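Local coordinates for GDSL-like Lipase/Acylhydrolase family protein (Neisseria meningitidis, PDB 4K7J), which probably removes O-linked acetyl groups from peptidoglycan, using the catalytic-triad ester hydrolysis of the SGNH esterase family, at residues R55-G60 against A236-D241; V243-G248 against A280-I285; F120-I125 against S212-N217. All coordinates share one frame; numbering follows the deposited sequence.

Contact 1: residues R55-G60 against A236-D241; sequences RILQIG and AQTGAD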
loop_
_atom_site.group_PDB
_atom_site.type_symbol
_atom_site.label_atom_id
_atom_site.label_comp_id
_atom_site.label_asym_id
_atom_site.label_seq_id
_atom_site.Cartn_x
_atom_site.Cartn_y
_atom_site.Cartn_z
ATOM N N ARG A 55 0.957 -8.470 8.715
ATOM C CA ARG A 55 0.637 -7.881 7.416
ATOM C C ARG A 55 0.691 -6.360 7.453
ATOM O O ARG A 55 -0.119 -5.716 8.127
ATOM C CB ARG A 55 -0.748 -8.344 6.944
ATOM C CG ARG A 55 -0.851 -9.844 6.686
ATOM C CD ARG A 55 -2.291 -10.274 6.412
ATOM N NE ARG A 55 -2.402 -11.731 6.397
ATOM C CZ ARG A 55 -2.720 -12.464 7.459
ATOM N NH1 ARG A 55 -2.978 -11.880 8.619
ATOM N NH2 ARG A 55 -2.794 -13.781 7.356
ATOM N N ILE A 56 1.658 -5.807 6.728
ATOM C CA ILE A 56 1.815 -4.363 6.588
ATOM C C ILE A 56 1.223 -3.950 5.243
ATOM O O ILE A 56 1.585 -4.512 4.207
ATOM C CB ILE A 56 3.319 -3.972 6.622
ATOM C CG1 ILE A 56 3.920 -4.257 7.996
ATOM C CG2 ILE A 56 3.522 -2.493 6.269
ATOM C CD1 ILE A 56 5.449 -4.062 8.038
ATOM N N LEU A 57 0.309 -2.978 5.260
ATOM C CA LEU A 57 -0.370 -2.532 4.041
ATOM C C LEU A 57 -0.165 -1.033 3.790
ATOM O O LEU A 57 -0.667 -0.198 4.540
ATOM C CB LEU A 57 -1.873 -2.826 4.139
ATOM C CG LEU A 57 -2.782 -2.308 3.023
ATOM C CD1 LEU A 57 -2.347 -2.905 1.686
ATOM C CD2 LEU A 57 -4.264 -2.647 3.327
ATOM N N GLN A 58 0.550 -0.689 2.725
ATOM C CA GLN A 58 0.766 0.716 2.419
ATOM C C GLN A 58 -0.131 1.197 1.280
ATOM O O GLN A 58 -0.067 0.691 0.149
ATOM C CB GLN A 58 2.238 0.997 2.087
ATOM C CG GLN A 58 2.479 2.479 1.786
ATOM C CD GLN A 58 3.928 2.883 1.932
ATOM O OE1 GLN A 58 4.623 2.427 2.845
ATOM N NE2 GLN A 58 4.399 3.745 1.030
ATOM N N ILE A 59 -0.960 2.184 1.590
ATOM C CA ILE A 59 -1.906 2.728 0.634
ATOM C C ILE A 59 -1.515 4.169 0.395
ATOM O O ILE A 59 -1.374 4.934 1.348
ATOM C CB ILE A 59 -3.347 2.662 1.179
ATOM C CG1 ILE A 59 -3.613 1.283 1.796
ATOM C CG2 ILE A 59 -4.380 3.009 0.068
ATOM C CD1 ILE A 59 -4.915 1.193 2.593
ATOM N N GLY A 60 -1.305 4.541 -0.865
ATOM C CA GLY A 60 -0.819 5.879 -1.159
ATOM C C GLY A 60 -0.834 6.311 -2.617
ATOM O O GLY A 60 -1.685 5.887 -3.393
ATOM N N ALA A 236 -11.249 -4.556 6.001
ATOM C CA ALA A 236 -11.389 -5.539 7.068
ATOM C C ALA A 236 -10.838 -6.899 6.640
ATOM O O ALA A 236 -10.281 -7.625 7.452
ATOM C CB ALA A 236 -12.865 -5.663 7.503
ATOM N N GLN A 237 -10.963 -7.225 5.356
ATOM C CA GLN A 237 -10.595 -8.557 4.889
ATOM C C GLN A 237 -9.175 -8.661 4.367
ATOM O O GLN A 237 -8.802 -9.713 3.875
ATOM C CB GLN A 237 -11.566 -9.044 3.804
ATOM C CG GLN A 237 -12.961 -9.298 4.310
ATOM C CD GLN A 237 -13.908 -9.692 3.205
ATOM O OE1 GLN A 237 -14.070 -10.874 2.905
ATOM N NE2 GLN A 237 -14.539 -8.701 2.586
ATOM N N THR A 238 -8.392 -7.584 4.453
ATOM C CA THR A 238 -6.985 -7.635 4.028
ATOM C C THR A 238 -6.151 -8.339 5.082
ATOM O O THR A 238 -5.078 -8.881 4.789
ATOM C CB THR A 238 -6.356 -6.234 3.839
ATOM O OG1 THR A 238 -6.488 -5.478 5.049
ATOM C CG2 THR A 238 -7.005 -5.479 2.696
ATOM N N GLY A 239 -6.635 -8.308 6.320
ATOM C CA GLY A 239 -5.885 -8.862 7.429
ATOM C C GLY A 239 -4.730 -7.978 7.877
ATOM O O GLY A 239 -3.882 -8.429 8.640
ATOM N N ALA A 240 -4.696 -6.728 7.404
ATOM C CA ALA A 240 -3.596 -5.809 7.721
ATOM C C ALA A 240 -3.423 -5.607 9.224
ATOM O O ALA A 240 -4.383 -5.326 9.940
ATOM C CB ALA A 240 -3.801 -4.464 7.042
ATOM N N ASP A 241 -2.187 -5.727 9.691
ATOM C CA ASP A 241 -1.886 -5.498 11.098
ATOM C C ASP A 241 -1.272 -4.125 11.314
ATOM O O ASP A 241 -1.239 -3.619 12.437
ATOM C CB ASP A 241 -0.949 -6.596 11.609
ATOM C CG ASP A 241 -1.587 -7.967 11.525
ATOM O OD1 ASP A 241 -2.726 -8.128 12.021
ATOM O OD2 ASP A 241 -0.978 -8.861 10.922
#
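Asp241 OD2 is gripped twice: the backbone N of Arg55 lies 3.0 Å from Asp241 OD2, and Lys42 adds a salt bridge to the same oxygen. The N-H of Arg55 points nearly straight at it (164°), arriving on the anti side of the carboxylate and 24° out of its plane. A chi1 of -62° keeps the carboxylate of Asp241 beside its own backbone N, and that N returns a bond of 2.6 Å to Arg55 O, in the carbonyl plane. Asp241 therefore holds both the N-H and the C=O of one strand residue. The guanidinium of Arg55 goes another way. Its NH1 stays 4.3 Å from Asp241 OD2, too far for a salt bridge, while NE pairs with Glu203. On the way there the extended side chain runs along the loop backbone, with Arg55 CD 3.3 Å from Gly239 O, an oxygen that sits at the guanidinium edge near its plane. Further up the strand, Leu57 CB rests 3.9 Å from Ala240 CB, and Leu57 CD2 lies across Thr238, the two side chains crossing at about a right angle. Thr238 OG1 accepts from Ala240 N at 3.2 Å and also bonds to Leu235 O. That ST turn, which encloses Gly239 with its positive phi, makes the helix-to-strand connection of an alpha/beta fold, leading the chain from helix 231-236 into strand 242-246 beside strand 53-60.

Contact 2: residues V243-G248 against A280-I285; sequences VILSYG and AGILII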
loop_
_atom_site.group_PDB
_atom_site.type_symbol
_atom_site.label_atom_id
_atom_site.label_comp_id
_atom_site.label_asym_id
_atom_site.label_seq_id
_atom_site.Cartn_x
_atom_site.Cartn_y
_atom_site.Cartn_z
ATOM N N VAL A 243 -1.434 -0.401 8.983
ATOM C CA VAL A 243 -1.849 0.313 7.781
ATOM C C VAL A 243 -1.012 1.574 7.648
ATOM O O VAL A 243 -1.012 2.427 8.543
ATOM C CB VAL A 243 -3.332 0.714 7.850
ATOM C CG1 VAL A 243 -3.727 1.572 6.624
ATOM C CG2 VAL A 243 -4.211 -0.516 7.962
ATOM N N ILE A 244 -0.287 1.690 6.543
ATOM C CA ILE A 244 0.496 2.886 6.280
ATOM C C ILE A 244 -0.219 3.727 5.242
ATOM O O ILE A 244 -0.503 3.259 4.124
ATOM C CB ILE A 244 1.912 2.550 5.760
ATOM C CG1 ILE A 244 2.628 1.622 6.740
ATOM C CG2 ILE A 244 2.711 3.832 5.512
ATOM C CD1 ILE A 244 4.079 1.281 6.357
ATOM N N LEU A 245 -0.523 4.962 5.612
ATOM C CA LEU A 245 -1.122 5.913 4.679
ATOM C C LEU A 245 -0.040 6.873 4.209
ATOM O O LEU A 245 0.572 7.589 5.013
ATOM C CB LEU A 245 -2.250 6.691 5.359
ATOM C CG LEU A 245 -3.406 5.864 5.913
ATOM C CD1 LEU A 245 -4.309 6.740 6.776
ATOM C CD2 LEU A 245 -4.211 5.195 4.794
ATOM N N SER A 246 0.220 6.878 2.910
ATOM C CA SER A 246 1.273 7.733 2.367
ATOM C C SER A 246 0.726 8.628 1.254
ATOM O O SER A 246 0.773 8.275 0.082
ATOM C CB SER A 246 2.458 6.878 1.873
ATOM O OG SER A 246 3.485 7.682 1.305
ATOM N N TYR A 247 0.188 9.785 1.639
ATOM C CA TYR A 247 -0.337 10.749 0.690
ATOM C C TYR A 247 0.228 12.115 1.055
ATOM O O TYR A 247 1.081 12.217 1.921
ATOM C CB TYR A 247 -1.865 10.792 0.742
ATOM C CG TYR A 247 -2.586 9.517 0.300
ATOM C CD1 TYR A 247 -2.915 9.306 -1.033
ATOM C CD2 TYR A 247 -2.979 8.563 1.229
ATOM C CE1 TYR A 247 -3.593 8.167 -1.434
ATOM C CE2 TYR A 247 -3.663 7.417 0.845
ATOM C CZ TYR A 247 -3.970 7.224 -0.489
ATOM O OH TYR A 247 -4.647 6.089 -0.877
ATOM N N GLY A 248 -0.239 13.166 0.398
ATOM C CA GLY A 248 0.165 14.505 0.796
ATOM C C GLY A 248 0.762 15.299 -0.337
ATOM O O GLY A 248 0.511 16.493 -0.461
ATOM N N ALA A 280 -5.360 -3.251 14.299
ATOM C CA ALA A 280 -4.272 -2.760 13.451
ATOM C C ALA A 280 -3.614 -1.483 13.978
ATOM O O ALA A 280 -4.266 -0.643 14.589
ATOM C CB ALA A 280 -4.759 -2.543 12.013
ATOM N N GLY A 281 -2.318 -1.346 13.727
ATOM C CA GLY A 281 -1.647 -0.076 13.925
ATOM C C GLY A 281 -1.863 0.797 12.703
ATOM O O GLY A 281 -2.167 0.289 11.626
ATOM N N ILE A 282 -1.729 2.107 12.872
ATOM C CA ILE A 282 -1.812 3.043 11.756
ATOM C C ILE A 282 -0.597 3.977 11.750
ATOM O O ILE A 282 -0.224 4.535 12.788
ATOM C CB ILE A 282 -3.086 3.883 11.833
ATOM C CG1 ILE A 282 -4.323 2.981 11.854
ATOM C CG2 ILE A 282 -3.156 4.831 10.665
ATOM C CD1 ILE A 282 -5.599 3.739 12.038
ATOM N N LEU A 283 0.026 4.138 10.586
ATOM C CA LEU A 283 1.158 5.044 10.437
ATOM C C LEU A 283 0.874 6.036 9.322
ATOM O O LEU A 283 0.582 5.639 8.191
ATOM C CB LEU A 283 2.429 4.275 10.093
ATOM C CG LEU A 283 3.581 5.191 9.639
ATOM C CD1 LEU A 283 4.183 5.928 10.820
ATOM C CD2 LEU A 283 4.658 4.449 8.869
ATOM N N ILE A 284 0.942 7.322 9.640
ATOM C CA ILE A 284 0.790 8.364 8.629
ATOM C C ILE A 284 2.161 8.881 8.194
ATOM O O ILE A 284 2.958 9.359 9.017
ATOM C CB ILE A 284 -0.097 9.515 9.136
ATOM C CG1 ILE A 284 -1.551 9.031 9.215
ATOM C CG2 ILE A 284 0.032 10.735 8.232
ATOM C CD1 ILE A 284 -2.514 10.015 9.828
ATOM N N ILE A 285 2.441 8.756 6.902
ATOM C CA ILE A 285 3.682 9.255 6.332
ATOM C C ILE A 285 3.496 10.698 5.863
ATOM O O ILE A 285 2.819 10.953 4.869
ATOM C CB ILE A 285 4.156 8.375 5.172
ATOM C CG1 ILE A 285 4.571 7.003 5.709
ATOM C CG2 ILE A 285 5.342 9.032 4.463
ATOM C CD1 ILE A 285 5.345 6.168 4.716
HETATM O O HOH W 1 0.038 10.281 4.345
#
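Ile244 and Leu283 stand side by side on one face of the sheet, pointing the same way. Starting at the root, Ile244 CB is 4.1 Å from Leu283 O. From there the CG2 branch makes the closer touches, meeting Leu283 CD2 at 3.9 Å and Ile285 CD1 at 3.6 Å from Ile244 CG2. The other branch, CG1, set beside the backbone N (chi1 -55°), and its terminal CD1 pass the same Leu283 methyl a little farther off. The backbones below are parallel neighbours of the central sheet, joined by a beta-alpha-beta crossover in which helix 259-276 packs on the opposite face, its Ile273 touching Leu245 and Ile282. Four N-H...O bonds alternate between the strands, from Val243 N to Gly281 O (2.8 Å) up to Ile285 N to Leu245 O (2.9 Å). On the helix-covered face Leu245 CD1 approaches Ile284 CG1 at 4.3 Å. Past Ser246 a water bridges the strands: it accepts from Tyr247 N at 2.8 Å and bonds to both Leu245 O and Ile285 O. The CB of Tyr247 turns away from strand 281-285, and its OH is bonded to Trp224.

Contact 3: residues F120-I125 against S212-N217; sequences FPLGGI and SAMGIN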
loop_
_atom_site.group_PDB
_atom_site.type_symbol
_atom_site.label_atom_id
_atom_site.label_comp_id
_atom_site.label_asym_id
_atom_site.label_seq_id
_atom_site.Cartn_x
_atom_site.Cartn_y
_atom_site.Cartn_z
ATOM N N PHE A 120 -14.870 -0.055 -7.851
ATOM C CA PHE A 120 -13.541 -0.499 -7.435
ATOM C C PHE A 120 -13.549 -1.064 -6.016
ATOM O O PHE A 120 -14.163 -0.490 -5.128
ATOM C CB PHE A 120 -12.534 0.657 -7.497
ATOM C CG PHE A 120 -12.268 1.194 -8.892
ATOM C CD1 PHE A 120 -11.469 0.496 -9.775
ATOM C CD2 PHE A 120 -12.766 2.428 -9.280
ATOM C CE1 PHE A 120 -11.211 0.984 -11.040
ATOM C CE2 PHE A 120 -12.511 2.938 -10.543
ATOM C CZ PHE A 120 -11.732 2.220 -11.427
ATOM N N PRO A 121 -12.837 -2.178 -5.793
ATOM C CA PRO A 121 -12.616 -2.636 -4.419
ATOM C C PRO A 121 -11.493 -1.798 -3.822
ATOM O O PRO A 121 -10.881 -1.017 -4.558
ATOM C CB PRO A 121 -12.154 -4.084 -4.609
ATOM C CG PRO A 121 -11.407 -4.054 -5.913
ATOM C CD PRO A 121 -12.087 -2.985 -6.769
ATOM N N LEU A 122 -11.233 -1.949 -2.525
ATOM C CA LEU A 122 -10.168 -1.199 -1.860
ATOM C C LEU A 122 -8.882 -1.218 -2.679
ATOM O O LEU A 122 -8.473 -2.278 -3.141
ATOM C CB LEU A 122 -9.886 -1.777 -0.468
ATOM C CG LEU A 122 -8.819 -0.963 0.266
ATOM C CD1 LEU A 122 -9.460 0.213 0.948
ATOM C CD2 LEU A 122 -8.037 -1.830 1.249
ATOM N N GLY A 123 -8.278 -0.042 -2.898
ATOM C CA GLY A 123 -7.021 0.055 -3.634
ATOM C C GLY A 123 -7.168 0.736 -4.990
ATOM O O GLY A 123 -6.186 1.219 -5.581
ATOM N N GLY A 124 -8.398 0.742 -5.499
ATOM C CA GLY A 124 -8.726 1.426 -6.734
ATOM C C GLY A 124 -8.251 0.754 -8.015
ATOM O O GLY A 124 -8.160 1.402 -9.057
ATOM N N ILE A 125 -7.969 -0.545 -7.955
ATOM C CA ILE A 125 -7.523 -1.279 -9.136
ATOM C C ILE A 125 -8.376 -2.520 -9.352
ATOM O O ILE A 125 -8.648 -3.271 -8.412
ATOM C CB ILE A 125 -6.037 -1.689 -9.005
ATOM C CG1 ILE A 125 -5.165 -0.442 -8.844
ATOM C CG2 ILE A 125 -5.576 -2.540 -10.206
ATOM C CD1 ILE A 125 -3.711 -0.729 -8.678
ATOM N N SER A 212 2.436 -5.001 1.474
ATOM C CA SER A 212 1.590 -4.861 0.295
ATOM C C SER A 212 1.513 -3.392 -0.099
ATOM O O SER A 212 1.361 -2.530 0.764
ATOM C CB SER A 212 0.180 -5.391 0.596
ATOM O OG SER A 212 0.181 -6.795 0.835
ATOM N N ALA A 213 1.615 -3.106 -1.397
ATOM C CA ALA A 213 1.586 -1.724 -1.879
ATOM C C ALA A 213 0.314 -1.447 -2.655
ATOM O O ALA A 213 0.086 -2.059 -3.691
ATOM C CB ALA A 213 2.811 -1.453 -2.764
ATOM N N MET A 214 -0.517 -0.540 -2.150
ATOM C CA MET A 214 -1.730 -0.134 -2.847
ATOM C C MET A 214 -1.616 1.329 -3.223
ATOM O O MET A 214 -2.213 2.189 -2.569
ATOM C CB MET A 214 -2.978 -0.310 -1.970
ATOM C CG MET A 214 -3.362 -1.730 -1.689
ATOM S SD MET A 214 -5.034 -1.860 -1.027
ATOM C CE MET A 214 -5.208 -3.634 -1.166
ATOM N N GLY A 215 -0.847 1.602 -4.269
ATOM C CA GLY A 215 -0.651 2.956 -4.745
ATOM C C GLY A 215 -1.401 3.271 -6.020
ATOM O O GLY A 215 -1.663 2.391 -6.841
ATOM N N ILE A 216 -1.742 4.549 -6.180
ATOM C CA ILE A 216 -2.370 5.051 -7.391
ATOM C C ILE A 216 -1.693 6.359 -7.774
ATOM O O ILE A 216 -1.733 7.312 -6.999
ATOM C CB ILE A 216 -3.858 5.371 -7.164
ATOM C CG1 ILE A 216 -4.676 4.107 -6.871
ATOM C CG2 ILE A 216 -4.419 6.087 -8.392
ATOM C CD1 ILE A 216 -5.029 3.314 -8.136
ATOM N N ASN A 217 -1.069 6.407 -8.948
ATOM C CA ASN A 217 -0.393 7.622 -9.410
ATOM C C ASN A 217 -1.302 8.841 -9.307
ATOM O O ASN A 217 -2.428 8.823 -9.812
ATOM C CB ASN A 217 0.088 7.460 -10.852
ATOM C CG ASN A 217 1.290 6.532 -10.976
ATOM O OD1 ASN A 217 1.937 6.203 -9.994
ATOM N ND2 ASN A 217 1.603 6.133 -12.197
HETATM O O HOH W 2 -3.536 0.517 -5.483
HETATM O O HOH W 3 -4.907 2.806 -3.539
#
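A type II beta turn from Pro121 to Gly124, closed by Gly124 N to Pro121 O at 3.2 Å, faces the end of strand 212-215, with the CA atoms of Gly123 and Met214 5.4 Å apart. Gly123 holds the third position of the turn at a phi of 111°, the glycine conformation expected there, and it presents both its bare CA and its carbonyl to the strand. Met214 reaches across to the turn. Its chain is extended beyond CG, which carries SD to 3.8 Å from Gly123 CA and lays it against Leu122 CD2, the methionine and leucine side chains crossing at about a right angle. Met214 CE continues over Leu122, close to both its carbonyl O and CD2. Ile216, two residues further on, points to the same side of the chain. Ile216 CG1 and CD1 both lie 3.5 Å from Gly123 O, and a chi2 of -80° brings CD1 on to Gly124 O as well. The same methyl meets Ile125 CG1 at 3.8 Å, where the two isoleucines slide past each other in opposite directions. Between the methionine and Ile216 two waters bridge the backbones, both bonded to Gly123 O: one, 2.7 Å from Gly123 O, also bonds to Gly215 O, and the other bonds to Met214 O. Gly215 O has a further partner in Gln97, and Leu122 N is held by Asp234. The loop thus joins a region of the N-terminal family to the outermost strand, 208-215, of the SGNH sheet. Since the direct touches are apolar or carbon-to-carbonyl, the polar coupling between turn and strand rests on water, and Gly123 O, in a buried residue, is bonded to both bridging molecules.

Overall arrangement
From the N terminus, the chain first lays down strand 53-60, which ends at Gly60, the first residue of this chain's Gly-Asp-Ser-His version of the GDSL motif. It then leaves for the beta-rich region and returns in strand 208-215; within that excursion contact 3 closes the loop between 120-125 and 212-217. Contact 1 closes a longer loop, from 55-60 to 236-241, with contact 3 nested inside it. Contact 2 follows in series, its short crossover returning 280-285 to 243-248. All three reach the same mixed sheet: strand 53-60 lies between strands 208-215 and 242-246, so contact 1 is flanked by the other two, whose centres are about 14 Å apart.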